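Local atomic coordinates of acyl-coenzyme A oxidase acox-1.1 (Caenorhabditis elegans, PDB entry 5K3H), a protein that catalyses the FAD-dependent first step of peroxisomal beta-oxidation, using O2 to desaturate acyl-CoA to (2E)-enoyl-CoA with release of hydrogen peroxide. Residues Glu56-Ser60 with Glu74-Lys78; Met219-Arg223 with Leu253-Tyr258; Phe356-Glu360 with Ala546-Arg550; Ile402-Arg406 with Ile420-Tyr424; Ser474-Ile480 with Gly586-Gln592. One frame throughout, in Å; residues are numbered along the deposited sequence.

Contact 1. Residues Glu56-Ser60 with Glu74-Lys78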
# COMPACT_ATOMS: atom_id res chain seq x y z
N GLU B 56 16.24 23.38 19.63
CA GLU B 56 16.55 22.11 20.29
C GLU B 56 15.40 21.11 20.16
O GLU B 56 15.60 19.90 20.37
CB GLU B 56 16.91 22.34 21.77
CG GLU B 56 16.16 23.51 22.47
CD GLU B 56 16.73 24.90 22.15
OE1 GLU B 56 17.80 24.95 21.52
OE2 GLU B 56 16.12 25.94 22.53
N LEU B 57 14.21 21.58 19.80
CA LEU B 57 13.07 20.71 19.57
C LEU B 57 12.87 20.37 18.10
O LEU B 57 11.80 19.87 17.74
CB LEU B 57 11.80 21.34 20.16
CG LEU B 57 11.66 21.29 21.68
CD1 LEU B 57 10.46 22.06 22.13
CD2 LEU B 57 11.54 19.86 22.13
N HIS B 58 13.83 20.69 17.23
CA HIS B 58 13.71 20.39 15.81
C HIS B 58 14.40 19.07 15.46
O HIS B 58 15.29 18.60 16.17
CB HIS B 58 14.29 21.51 14.96
CG HIS B 58 13.61 22.83 15.15
ND1 HIS B 58 14.07 23.99 14.57
CD2 HIS B 58 12.48 23.16 15.82
CE1 HIS B 58 13.26 24.99 14.90
NE2 HIS B 58 12.29 24.51 15.66
N ASP B 59 13.96 18.47 14.35
CA ASP B 59 14.68 17.33 13.81
C ASP B 59 16.11 17.76 13.52
O ASP B 59 16.33 18.75 12.83
CB ASP B 59 14.03 16.84 12.50
CG ASP B 59 12.60 16.38 12.67
OD1 ASP B 59 12.16 16.09 13.80
OD2 ASP B 59 11.88 16.35 11.64
N SER B 60 17.08 17.00 14.05
CA SER B 60 18.48 17.35 13.82
C SER B 60 18.87 17.14 12.36
O SER B 60 19.74 17.85 11.85
CB SER B 60 19.41 16.55 14.73
OG SER B 60 19.22 15.15 14.59
N GLU B 74 17.45 10.10 18.64
CA GLU B 74 16.90 11.43 18.43
C GLU B 74 15.55 11.58 19.11
O GLU B 74 15.26 12.61 19.74
CB GLU B 74 16.78 11.67 16.92
CG GLU B 74 16.05 12.93 16.50
CD GLU B 74 16.95 14.16 16.63
OE1 GLU B 74 18.11 14.00 17.04
OE2 GLU B 74 16.51 15.28 16.33
N SER B 75 14.70 10.56 19.01
CA SER B 75 13.37 10.63 19.61
C SER B 75 13.46 10.74 21.13
O SER B 75 12.68 11.47 21.76
CB SER B 75 12.56 9.39 19.17
OG SER B 75 11.20 9.42 19.61
N ALA B 76 14.41 10.01 21.75
CA ALA B 76 14.62 10.12 23.20
C ALA B 76 15.19 11.48 23.57
O ALA B 76 14.79 12.08 24.58
CB ALA B 76 15.55 9.00 23.67
N ARG B 77 16.13 11.99 22.77
CA ARG B 77 16.64 13.34 22.96
C ARG B 77 15.52 14.37 23.05
O ARG B 77 15.38 15.06 24.07
CB ARG B 77 17.59 13.68 21.80
CG ARG B 77 18.39 14.96 22.01
CD ARG B 77 19.18 15.33 20.75
NE ARG B 77 18.33 15.72 19.63
CZ ARG B 77 17.66 16.88 19.57
NH1 ARG B 77 17.72 17.75 20.56
NH2 ARG B 77 16.92 17.16 18.51
N LYS B 78 14.69 14.46 22.00
CA LYS B 78 13.59 15.44 21.97
C LYS B 78 12.59 15.19 23.08
O LYS B 78 12.03 16.14 23.65
CB LYS B 78 12.88 15.39 20.62
CG LYS B 78 13.77 15.82 19.49
CD LYS B 78 13.00 16.10 18.23
CE LYS B 78 12.69 14.78 17.54
NZ LYS B 78 12.32 15.00 16.12
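The guanidinium group of Arg-77 meets loop residues 56-60 edge-on, with Glu-56 O and His-58 O both near its plane, while another part of the same rim faces the carboxylate of Glu-74. Arg-77 NH1 gives Glu-56 O a hydrogen bond of 3.0 Å in the carbonyl plane, on a lone pair; Arg-77 NH2 stands 3.2 Å from His-58 O. The carboxylate of Glu-74 is used from both faces: Arg-77 NH2 reaches OE2 from one, and the backbone N of Ser-60 reaches OE2 of Glu-74 from the other at 2.9 Å. Arg-77 NE holds the second oxygen, OE1 of Glu-74, at 3.1 Å, making a side-on salt bridge within the helix. A bend in the Glu-74 chain at chi2 (78°) presents the carboxylate to the Ser-60 amide and the Arg-77 guanidinium. An alanine in place of Glu-74 is likely to leave the Ser-60 amide without this acceptor and the Arg-77 guanidinium freer to turn. Beside this cluster, Asp-59 OD1 forms a 2.6 Å salt bridge with Lys-78 NZ, which also donates to Val-105 O, while Asp-59 OD2 pairs with Arg-626. Tyr-661 of the second subunit packs on Arg-77. Charged and backbone groups thus tie the connection between helices 38-52 and 68-85 to the latter helix, within the N-terminal helical domain of the acyl-CoA oxidase fold.

Contact 2. Residues Met219-Arg223 with Leu253-Tyr258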
# COMPACT_ATOMS: atom_id res chain seq x y z
N MET B 219 -0.49 -4.93 37.41
CA MET B 219 0.70 -4.09 37.32
C MET B 219 1.91 -4.99 37.49
O MET B 219 1.96 -5.78 38.43
CB MET B 219 0.66 -2.99 38.39
CG MET B 219 1.89 -2.10 38.39
SD MET B 219 2.13 -1.23 36.81
CE MET B 219 0.87 0.01 36.97
N VAL B 220 2.85 -4.93 36.55
CA VAL B 220 3.99 -5.83 36.51
C VAL B 220 5.29 -5.05 36.34
O VAL B 220 5.46 -4.36 35.33
CB VAL B 220 3.86 -6.89 35.40
CG1 VAL B 220 5.04 -7.86 35.45
CG2 VAL B 220 2.56 -7.64 35.51
N PRO B 221 6.21 -5.09 37.31
CA PRO B 221 7.55 -4.56 37.06
C PRO B 221 8.33 -5.48 36.15
O PRO B 221 8.33 -6.70 36.33
CB PRO B 221 8.19 -4.48 38.45
CG PRO B 221 7.41 -5.40 39.29
CD PRO B 221 6.03 -5.53 38.70
N LEU B 222 9.01 -4.88 35.18
CA LEU B 222 9.74 -5.61 34.15
C LEU B 222 11.25 -5.50 34.28
O LEU B 222 11.95 -6.48 34.03
CB LEU B 222 9.34 -5.10 32.76
CG LEU B 222 7.86 -5.01 32.46
CD1 LEU B 222 7.66 -4.31 31.12
CD2 LEU B 222 7.26 -6.41 32.50
N ARG B 223 11.75 -4.32 34.61
CA ARG B 223 13.17 -4.04 34.69
C ARG B 223 13.46 -3.28 35.98
O ARG B 223 12.60 -2.57 36.51
CB ARG B 223 13.67 -3.21 33.50
CG ARG B 223 13.57 -3.93 32.16
CD ARG B 223 13.78 -2.95 31.01
NE ARG B 223 13.74 -3.59 29.70
CZ ARG B 223 14.80 -4.04 29.04
NH1 ARG B 223 16.02 -3.91 29.56
NH2 ARG B 223 14.65 -4.62 27.85
N LEU B 253 7.59 -10.65 25.61
CA LEU B 253 7.66 -10.76 27.06
C LEU B 253 7.22 -12.14 27.51
O LEU B 253 6.09 -12.55 27.22
CB LEU B 253 6.79 -9.70 27.74
CG LEU B 253 6.56 -9.75 29.25
CD1 LEU B 253 7.87 -9.59 30.03
CD2 LEU B 253 5.55 -8.70 29.66
N GLY B 254 8.08 -12.81 28.27
CA GLY B 254 7.74 -14.08 28.87
C GLY B 254 8.06 -14.09 30.35
O GLY B 254 8.99 -13.42 30.81
N PHE B 255 7.27 -14.85 31.10
CA PHE B 255 7.42 -14.99 32.54
C PHE B 255 7.75 -16.43 32.87
O PHE B 255 7.10 -17.36 32.35
CB PHE B 255 6.14 -14.61 33.27
CG PHE B 255 5.60 -13.27 32.91
CD1 PHE B 255 6.13 -12.12 33.47
CD2 PHE B 255 4.56 -13.17 31.99
CE1 PHE B 255 5.64 -10.87 33.14
CE2 PHE B 255 4.05 -11.92 31.64
CZ PHE B 255 4.59 -10.77 32.22
N ASN B 256 8.73 -16.63 33.75
CA ASN B 256 9.06 -17.95 34.32
C ASN B 256 8.65 -17.93 35.79
O ASN B 256 9.46 -17.58 36.65
CB ASN B 256 10.54 -18.27 34.14
CG ASN B 256 10.89 -19.69 34.58
OD1 ASN B 256 10.01 -20.54 34.77
ND2 ASN B 256 12.21 -19.98 34.67
N ASN B 257 7.40 -18.29 36.06
CA ASN B 257 6.83 -18.31 37.40
C ASN B 257 7.19 -17.03 38.18
O ASN B 257 7.81 -17.07 39.25
CB ASN B 257 7.25 -19.58 38.15
CG ASN B 257 6.59 -20.85 37.57
OD1 ASN B 257 5.36 -20.93 37.47
ND2 ASN B 257 7.42 -21.83 37.18
N TYR B 258 6.79 -15.89 37.60
CA TYR B 258 7.17 -14.56 38.08
C TYR B 258 6.15 -14.05 39.09
O TYR B 258 4.98 -13.88 38.75
CB TYR B 258 7.28 -13.60 36.90
CG TYR B 258 7.80 -12.21 37.19
CD1 TYR B 258 9.15 -11.97 37.37
CD2 TYR B 258 6.92 -11.14 37.26
CE1 TYR B 258 9.62 -10.68 37.63
CE2 TYR B 258 7.37 -9.86 37.51
CZ TYR B 258 8.72 -9.63 37.69
OH TYR B 258 9.14 -8.35 37.94
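Val-220 and Tyr-258 lie 9.4 Å apart, and Leu-222 and Leu-253 9.0 Å apart, measured between CA atoms, so the backbones meet through side chains. CG1 of Val-220, anti to its own backbone N (chi1 -177°), projects to a point shared by two aromatic rings, 3.8 Å from CE1 of Phe-255 and 3.7 Å from CE2 of Tyr-258. Further along, the side chains of Leu-222 and Leu-253 cross at about a right angle, their CD2 methyls 4.0 Å apart. In the beta domain of acyl-CoA oxidases and dehydrogenases, Leu-253 and Phe-255 of the small antiparallel sheet pack against the end of strand 211-221 of the mixed sheet, whose strand 258-261 begins at Tyr-258. Ile-234 touches the side chains of Phe-255 and Tyr-258, and Leu-178 packs on Val-220 and Phe-255. Between the two rings the chain turns through a G1 beta bulge, in which Asn-257, with positive phi, and Tyr-258 both face Leu-178. The phenol of Tyr-258 crosses Pro-221 obliquely; its OH is modelled only 2.4 Å from Pro-221 O, too short for this hydrogen bond's details to be trusted. Leu-253 lies about 5 Å, side chain to side chain, from Ala-150 of the FAD site.

Contact 3. Residues Phe356-Glu360 with Ala546-Arg550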
# COMPACT_ATOMS: atom_id res chain seq x y z
N PHE B 356 -15.36 14.79 10.90
CA PHE B 356 -16.69 15.10 11.41
C PHE B 356 -17.36 13.89 12.05
O PHE B 356 -18.10 14.05 13.03
CB PHE B 356 -17.54 15.69 10.28
CG PHE B 356 -17.01 16.99 9.75
CD1 PHE B 356 -16.25 17.83 10.57
CD2 PHE B 356 -17.25 17.37 8.43
CE1 PHE B 356 -15.72 19.03 10.08
CE2 PHE B 356 -16.74 18.56 7.94
CZ PHE B 356 -15.98 19.40 8.76
N ALA B 357 -17.11 12.68 11.54
CA ALA B 357 -17.64 11.47 12.17
C ALA B 357 -16.99 11.22 13.54
O ALA B 357 -17.67 10.87 14.51
CB ALA B 357 -17.43 10.26 11.26
N GLY B 358 -15.67 11.38 13.63
CA GLY B 358 -15.03 11.31 14.92
C GLY B 358 -15.63 12.29 15.91
O GLY B 358 -15.81 11.96 17.09
N ALA B 359 -15.92 13.52 15.47
CA ALA B 359 -16.53 14.46 16.40
C ALA B 359 -17.88 13.95 16.90
O ALA B 359 -18.19 14.07 18.09
CB ALA B 359 -16.69 15.83 15.73
N GLU B 360 -18.67 13.33 16.03
CA GLU B 360 -19.98 12.86 16.48
C GLU B 360 -19.89 11.65 17.40
O GLU B 360 -20.65 11.54 18.37
CB GLU B 360 -20.88 12.55 15.30
CG GLU B 360 -21.92 13.59 15.11
CD GLU B 360 -23.06 13.05 14.37
OE1 GLU B 360 -23.36 11.87 14.59
OE2 GLU B 360 -23.62 13.78 13.53
N ALA B 546 -23.19 11.95 9.31
CA ALA B 546 -22.49 12.88 10.18
C ALA B 546 -21.92 14.06 9.40
O ALA B 546 -22.00 15.21 9.84
CB ALA B 546 -21.38 12.15 10.93
N PHE B 547 -21.41 13.80 8.19
CA PHE B 547 -20.94 14.88 7.34
C PHE B 547 -22.09 15.83 6.99
O PHE B 547 -21.94 17.05 7.09
CB PHE B 547 -20.30 14.28 6.08
CG PHE B 547 -19.43 15.24 5.31
CD1 PHE B 547 -19.33 16.58 5.67
CD2 PHE B 547 -18.77 14.81 4.17
CE1 PHE B 547 -18.53 17.45 4.94
CE2 PHE B 547 -17.98 15.69 3.43
CZ PHE B 547 -17.87 17.00 3.81
N ALA B 548 -23.23 15.28 6.55
CA ALA B 548 -24.38 16.12 6.23
C ALA B 548 -24.87 16.89 7.45
O ALA B 548 -25.20 18.08 7.35
CB ALA B 548 -25.51 15.27 5.64
N ARG B 549 -24.91 16.23 8.61
CA ARG B 549 -25.32 16.89 9.84
C ARG B 549 -24.46 18.11 10.12
O ARG B 549 -24.97 19.21 10.37
CB ARG B 549 -25.24 15.90 10.99
CG ARG B 549 -26.45 15.76 11.87
CD ARG B 549 -26.28 14.54 12.79
NE ARG B 549 -27.11 13.42 12.37
CZ ARG B 549 -26.66 12.21 12.04
NH1 ARG B 549 -25.36 11.93 12.09
NH2 ARG B 549 -27.52 11.27 11.68
N ARG B 550 -23.14 17.95 10.03
CA ARG B 550 -22.23 19.07 10.31
C ARG B 550 -22.48 20.24 9.37
O ARG B 550 -22.55 21.40 9.82
CB ARG B 550 -20.77 18.61 10.21
CG ARG B 550 -19.76 19.75 10.26
CD ARG B 550 -19.79 20.48 11.60
NE ARG B 550 -19.26 19.61 12.64
CZ ARG B 550 -18.04 19.69 13.14
NH1 ARG B 550 -17.20 20.63 12.74
NH2 ARG B 550 -17.65 18.82 14.06
O HOH W 1 -19.08 16.23 13.65
O HOH W 2 -21.60 15.96 12.40
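Arg-550 lays its aliphatic chain over one face of the Phe-356 ring: CG of Arg-550 sits 3.8 Å from the ring centroid and only 4° off the normal, a CH-pi contact. Bends at chi2 (64°) and chi3 then fold the arginine back, turning one face of its guanidinium to the CD1-CE1 side of the same ring, where Arg-550 NH1 is 3.4 Å from Phe-356 CE1. At the edge of the Phe-356 ring lies Phe-547, whose CD1 comes within 3.5 Å of CD2 of Phe-356; the two rings meet obliquely. With an alanine in place of Phe-356, the folded chain of Arg-550 would probably lose the surface that supports it, and a gap would open beside Phe-547. Arg-550 is held at its far end as well. NH1 of Arg-550 donates to Gln-33 OE1, NH2 of Arg-550 donates to a water at 3.0 Å that in turn bonds Phe-356 O, and the methyl of Ala-359 borders the guanidinium edge. On the other flank, Arg-549 NH1 and Glu-360 OE2 form a salt bridge, although the place of that oxygen is doubtful. Between the two flanks the small Ala-357 and Ala-546 let the backbones come close, with CB of Ala-546 4.0 Å from CA of Ala-357. The short helical segments cross almost perpendicularly, at 88°, with their axes 9.1 Å apart. Helix 338-367 thereby packs across helix 520-553, and helix 557-577 adds Leu-563 against Phe-356 and Leu-566 and Leu-567 against Phe-547.

Contact 4. Residues Ile402-Arg406 with Ile420-Tyr424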
# COMPACT_ATOMS: atom_id res chain seq x y z
N ILE B 402 -4.42 7.43 0.83
CA ILE B 402 -2.99 7.75 0.92
C ILE B 402 -2.24 7.12 -0.24
O ILE B 402 -1.31 7.72 -0.79
CB ILE B 402 -2.42 7.28 2.28
CG1 ILE B 402 -3.06 8.01 3.45
CG2 ILE B 402 -0.92 7.51 2.32
CD1 ILE B 402 -2.74 7.41 4.75
N GLU B 403 -2.64 5.90 -0.64
CA GLU B 403 -2.00 5.25 -1.78
C GLU B 403 -2.32 5.97 -3.09
O GLU B 403 -1.41 6.20 -3.91
CB GLU B 403 -2.44 3.79 -1.87
CG GLU B 403 -1.59 2.92 -2.77
CD GLU B 403 -0.14 2.77 -2.30
OE1 GLU B 403 0.09 2.70 -1.06
OE2 GLU B 403 0.78 2.73 -3.16
N GLN B 404 -3.57 6.39 -3.29
CA GLN B 404 -3.90 7.20 -4.47
C GLN B 404 -3.08 8.48 -4.49
O GLN B 404 -2.60 8.90 -5.55
CB GLN B 404 -5.39 7.52 -4.49
CG GLN B 404 -6.22 6.31 -4.82
CD GLN B 404 -5.84 5.69 -6.16
OE1 GLN B 404 -5.73 6.37 -7.17
NE2 GLN B 404 -5.63 4.38 -6.16
N ALA B 405 -2.90 9.11 -3.31
CA ALA B 405 -2.06 10.30 -3.20
C ALA B 405 -0.60 10.01 -3.56
O ALA B 405 0.05 10.82 -4.23
CB ALA B 405 -2.15 10.87 -1.78
N ARG B 406 -0.06 8.87 -3.12
CA ARG B 406 1.30 8.54 -3.52
C ARG B 406 1.41 8.42 -5.05
O ARG B 406 2.32 8.99 -5.66
CB ARG B 406 1.78 7.25 -2.85
CG ARG B 406 3.27 7.08 -3.07
CD ARG B 406 3.74 5.71 -2.74
NE ARG B 406 2.94 4.68 -3.42
CZ ARG B 406 3.10 4.29 -4.68
NH1 ARG B 406 4.06 4.82 -5.42
NH2 ARG B 406 2.31 3.35 -5.20
N ILE B 420 5.17 10.02 1.79
CA ILE B 420 3.84 9.41 1.82
C ILE B 420 3.92 7.92 2.13
O ILE B 420 3.02 7.37 2.79
CB ILE B 420 3.12 9.67 0.49
CG1 ILE B 420 2.90 11.17 0.30
CG2 ILE B 420 1.78 8.97 0.50
CD1 ILE B 420 2.34 11.54 -1.05
N SER B 421 4.98 7.24 1.71
CA SER B 421 5.07 5.82 2.00
C SER B 421 5.13 5.54 3.50
O SER B 421 4.58 4.53 3.96
CB SER B 421 6.29 5.22 1.30
OG SER B 421 7.49 5.73 1.85
N GLU B 422 5.77 6.42 4.27
CA GLU B 422 5.79 6.28 5.73
C GLU B 422 4.45 6.71 6.32
O GLU B 422 3.96 6.08 7.27
CB GLU B 422 6.94 7.11 6.32
CG GLU B 422 7.21 6.89 7.82
CD GLU B 422 7.78 5.53 8.16
OE1 GLU B 422 8.37 4.86 7.28
OE2 GLU B 422 7.61 5.10 9.32
N ILE B 423 3.84 7.76 5.78
CA ILE B 423 2.49 8.14 6.20
C ILE B 423 1.53 6.98 6.01
O ILE B 423 0.73 6.66 6.90
CB ILE B 423 2.02 9.41 5.44
CG1 ILE B 423 2.88 10.63 5.80
CG2 ILE B 423 0.56 9.71 5.70
CD1 ILE B 423 2.79 11.76 4.77
N TYR B 424 1.62 6.29 4.86
CA TYR B 424 0.78 5.12 4.62
C TYR B 424 1.05 4.03 5.65
O TYR B 424 0.12 3.44 6.22
CB TYR B 424 1.04 4.59 3.20
CG TYR B 424 0.32 3.29 2.84
CD1 TYR B 424 -1.04 3.28 2.53
CD2 TYR B 424 1.00 2.08 2.83
CE1 TYR B 424 -1.70 2.10 2.21
CE2 TYR B 424 0.35 0.90 2.51
CZ TYR B 424 -1.01 0.91 2.20
OH TYR B 424 -1.67 -0.26 1.88
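Ile-402, Ile-420 and Tyr-424 account for most of the surface buried here. CG2 of Ile-402, anti to the backbone N of that residue, is the central atom: it touches CG2 of Ile-420 at 3.6 Å and CB of Tyr-424, one turn further along, also at 3.6 Å. The other branch of Ile-402 ends in CD1 beside CG2 of Ile-423. Ile-420 slides past Ile-402 in the opposite direction and spreads over the next turn of the facing helix, its CG2 3.8 Å from CB of Arg-406 and its CD1 4.0 Å from Ala-405 O. The segments run antiparallel, at 170° with axes 9.5 Å apart, so helices 382-408 and 420-428 form a helical hairpin in the C-terminal helical region of the acyl-CoA oxidase fold. Helix 300-319 lies against the same interface, with Ala-309 on Ile-402 and Ile-312 on both Ile-420 and Ile-423. The ring of Tyr-424 turns one face to Glu-403, whose OE1 stands 3.6 Å above the ring plane over its centre; carboxylate and ring planes are 83° apart. A carboxylate oxygen here would probably be repelled by the pi cloud, and Arg-406 probably offsets its charge, gripping OE2 of Glu-403 side-on with NE at 2.9 Å and NH2 at 2.6 Å. Tyr-424 also packs on Glu-403 of the second subunit, so the pairing lies at the dimer interface. Gln-404, on the same helix as Glu-403, touches Arg-343 of the FAD site and is itself part of the ATP site.

Contact 5. Residues Ser474-Ile480 with Gly586-Gln592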
# COMPACT_ATOMS: atom_id res chain seq x y z
N SER B 474 -39.18 1.61 2.48
CA SER B 474 -38.53 2.25 1.36
C SER B 474 -39.57 2.71 0.36
O SER B 474 -40.62 2.09 0.21
CB SER B 474 -37.55 1.29 0.69
OG SER B 474 -36.36 1.20 1.45
N GLU B 475 -39.27 3.81 -0.32
CA GLU B 475 -40.00 4.18 -1.51
C GLU B 475 -39.70 3.20 -2.63
O GLU B 475 -38.76 2.41 -2.53
CB GLU B 475 -39.65 5.62 -1.88
CG GLU B 475 -40.75 6.57 -1.44
CD GLU B 475 -40.24 7.84 -0.79
OE1 GLU B 475 -39.09 8.26 -1.09
OE2 GLU B 475 -41.03 8.45 -0.01
N PRO B 476 -40.53 3.18 -3.68
CA PRO B 476 -40.26 2.23 -4.77
C PRO B 476 -38.90 2.43 -5.42
O PRO B 476 -38.24 1.45 -5.78
CB PRO B 476 -41.41 2.50 -5.76
CG PRO B 476 -42.43 3.23 -5.00
CD PRO B 476 -41.76 3.96 -3.89
N THR B 477 -38.45 3.67 -5.60
CA THR B 477 -37.16 3.91 -6.25
C THR B 477 -36.44 5.03 -5.52
O THR B 477 -37.00 5.72 -4.66
CB THR B 477 -37.31 4.35 -7.71
OG1 THR B 477 -38.07 5.58 -7.74
CG2 THR B 477 -38.02 3.28 -8.54
N SER B 478 -35.21 5.27 -5.95
CA SER B 478 -34.48 6.42 -5.45
C SER B 478 -35.06 7.66 -6.12
O SER B 478 -35.51 7.61 -7.27
CB SER B 478 -32.98 6.29 -5.75
OG SER B 478 -32.28 7.45 -5.32
N LEU B 479 -35.07 8.78 -5.39
CA LEU B 479 -35.61 10.01 -5.94
C LEU B 479 -34.50 10.98 -6.33
O LEU B 479 -34.73 12.18 -6.44
CB LEU B 479 -36.61 10.65 -4.96
CG LEU B 479 -37.90 9.87 -4.62
CD1 LEU B 479 -38.77 10.56 -3.58
CD2 LEU B 479 -38.73 9.64 -5.88
N ILE B 480 -33.31 10.45 -6.57
CA ILE B 480 -32.21 11.28 -7.05
C ILE B 480 -32.51 11.68 -8.49
O ILE B 480 -32.76 10.82 -9.35
CB ILE B 480 -30.88 10.51 -6.92
CG1 ILE B 480 -30.47 10.38 -5.46
CG2 ILE B 480 -29.78 11.16 -7.75
CD1 ILE B 480 -29.25 9.48 -5.27
N GLY B 586 -33.30 -2.82 -8.90
CA GLY B 586 -33.92 -1.73 -9.64
C GLY B 586 -34.21 -0.47 -8.84
O GLY B 586 -34.97 0.39 -9.30
N PHE B 587 -33.62 -0.31 -7.66
CA PHE B 587 -33.87 0.91 -6.89
C PHE B 587 -33.34 2.14 -7.62
O PHE B 587 -33.90 3.23 -7.47
CB PHE B 587 -33.27 0.79 -5.49
CG PHE B 587 -33.79 1.82 -4.53
CD1 PHE B 587 -35.07 1.70 -3.99
CD2 PHE B 587 -33.01 2.92 -4.16
CE1 PHE B 587 -35.58 2.65 -3.10
CE2 PHE B 587 -33.52 3.89 -3.26
CZ PHE B 587 -34.80 3.74 -2.74
N MET B 588 -32.22 2.01 -8.34
CA MET B 588 -31.72 3.04 -9.25
C MET B 588 -31.74 2.55 -10.69
O MET B 588 -31.50 1.37 -10.98
CB MET B 588 -30.29 3.48 -8.90
CG MET B 588 -30.19 4.59 -7.87
SD MET B 588 -28.51 5.21 -7.48
CE MET B 588 -27.97 6.03 -8.97
N SER B 589 -31.98 3.48 -11.60
CA SER B 589 -31.89 3.21 -13.03
C SER B 589 -30.52 3.61 -13.57
O SER B 589 -29.74 4.32 -12.92
CB SER B 589 -32.96 4.00 -13.78
OG SER B 589 -32.76 5.38 -13.52
N SER B 590 -30.23 3.13 -14.78
CA SER B 590 -29.03 3.55 -15.49
C SER B 590 -29.00 5.07 -15.66
O SER B 590 -27.94 5.69 -15.58
CB SER B 590 -28.97 2.84 -16.84
OG SER B 590 -27.81 3.24 -17.57
N THR B 591 -30.16 5.68 -15.94
CA THR B 591 -30.23 7.13 -16.09
C THR B 591 -29.84 7.85 -14.81
O THR B 591 -29.10 8.84 -14.85
CB THR B 591 -31.63 7.54 -16.53
OG1 THR B 591 -31.81 7.15 -17.89
CG2 THR B 591 -31.80 9.03 -16.43
N GLN B 592 -30.33 7.40 -13.67
CA GLN B 592 -29.94 8.01 -12.40
C GLN B 592 -28.46 7.80 -12.12
O GLN B 592 -27.82 8.67 -11.53
CB GLN B 592 -30.76 7.42 -11.26
CG GLN B 592 -32.17 7.95 -11.19
CD GLN B 592 -32.98 7.23 -10.15
OE1 GLN B 592 -33.04 5.99 -10.15
NE2 GLN B 592 -33.63 7.98 -9.26
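A peptide group of the backbone lies flat on an aromatic ring: Thr-477 C and Ser-478 N are both 3.4 Å above the plane of the Phe-587 ring, the nitrogen over its centre and the carbon offset toward the rim. The ring belongs to the residues leading into helix 590-616, whose first turn is closed by a capping box between Ser-589 and Gln-592. At the ring edge, near its plane, Glu-475 O comes within 3.2 Å of CE1 of Phe-587, and the same ring stacks with His-497 from helix 489-515. With CG anti to the backbone N (chi1 -165°), Phe-587 extends its ring against the loop 474-480 while its carbonyl remains available to that loop. Ser-478 N donates to Phe-587 O at 2.9 Å, and CB of Ser-478 packs on CG of Met-588, while Ser-478 OG bonds to Thr-494. In the capping box Gln-592 N donates to Ser-589 OG at 3.2 Å, and Ser-589 N returns a bond to Gln-592 OE1. With its OE1 engaged in this way, the amide of Gln-592 is fixed in rotation and its NE2 is directed at the loop. Next to the cap, Ser-590 reaches across the dimer interface to Glu-584 of the second subunit. Both acceptors of the Gln-592 amino group lie near its amide plane: NE2 meets Ile-480 O at 3.0 Å on a carbonyl lone pair, but meets Ser-478 O at 2.8 Å from well above the carbonyl plane.

Overall arrangement
Contacts 1 and 2 come first along the chain, one in the N-terminal helical domain and the other between two sheets of the beta domain, their centres about 31 Å apart. The other three lie in the C-terminal helical part. Contact 4 falls within the long chain interval spanned by contact 3, and the first helices of these two contacts, 338-367 and 382-408, follow each other. Contacts 3 and 5 alternate their segments along the chain with centres about 26 Å apart. Contacts 2 and 5 are farthest apart, about 61 Å between centres, on opposite sides of the chain's centre. Contacts 1, 4 and 5 each reach the second subunit, contact 2 only through a weak bond, so packing at these places continues into the dimer.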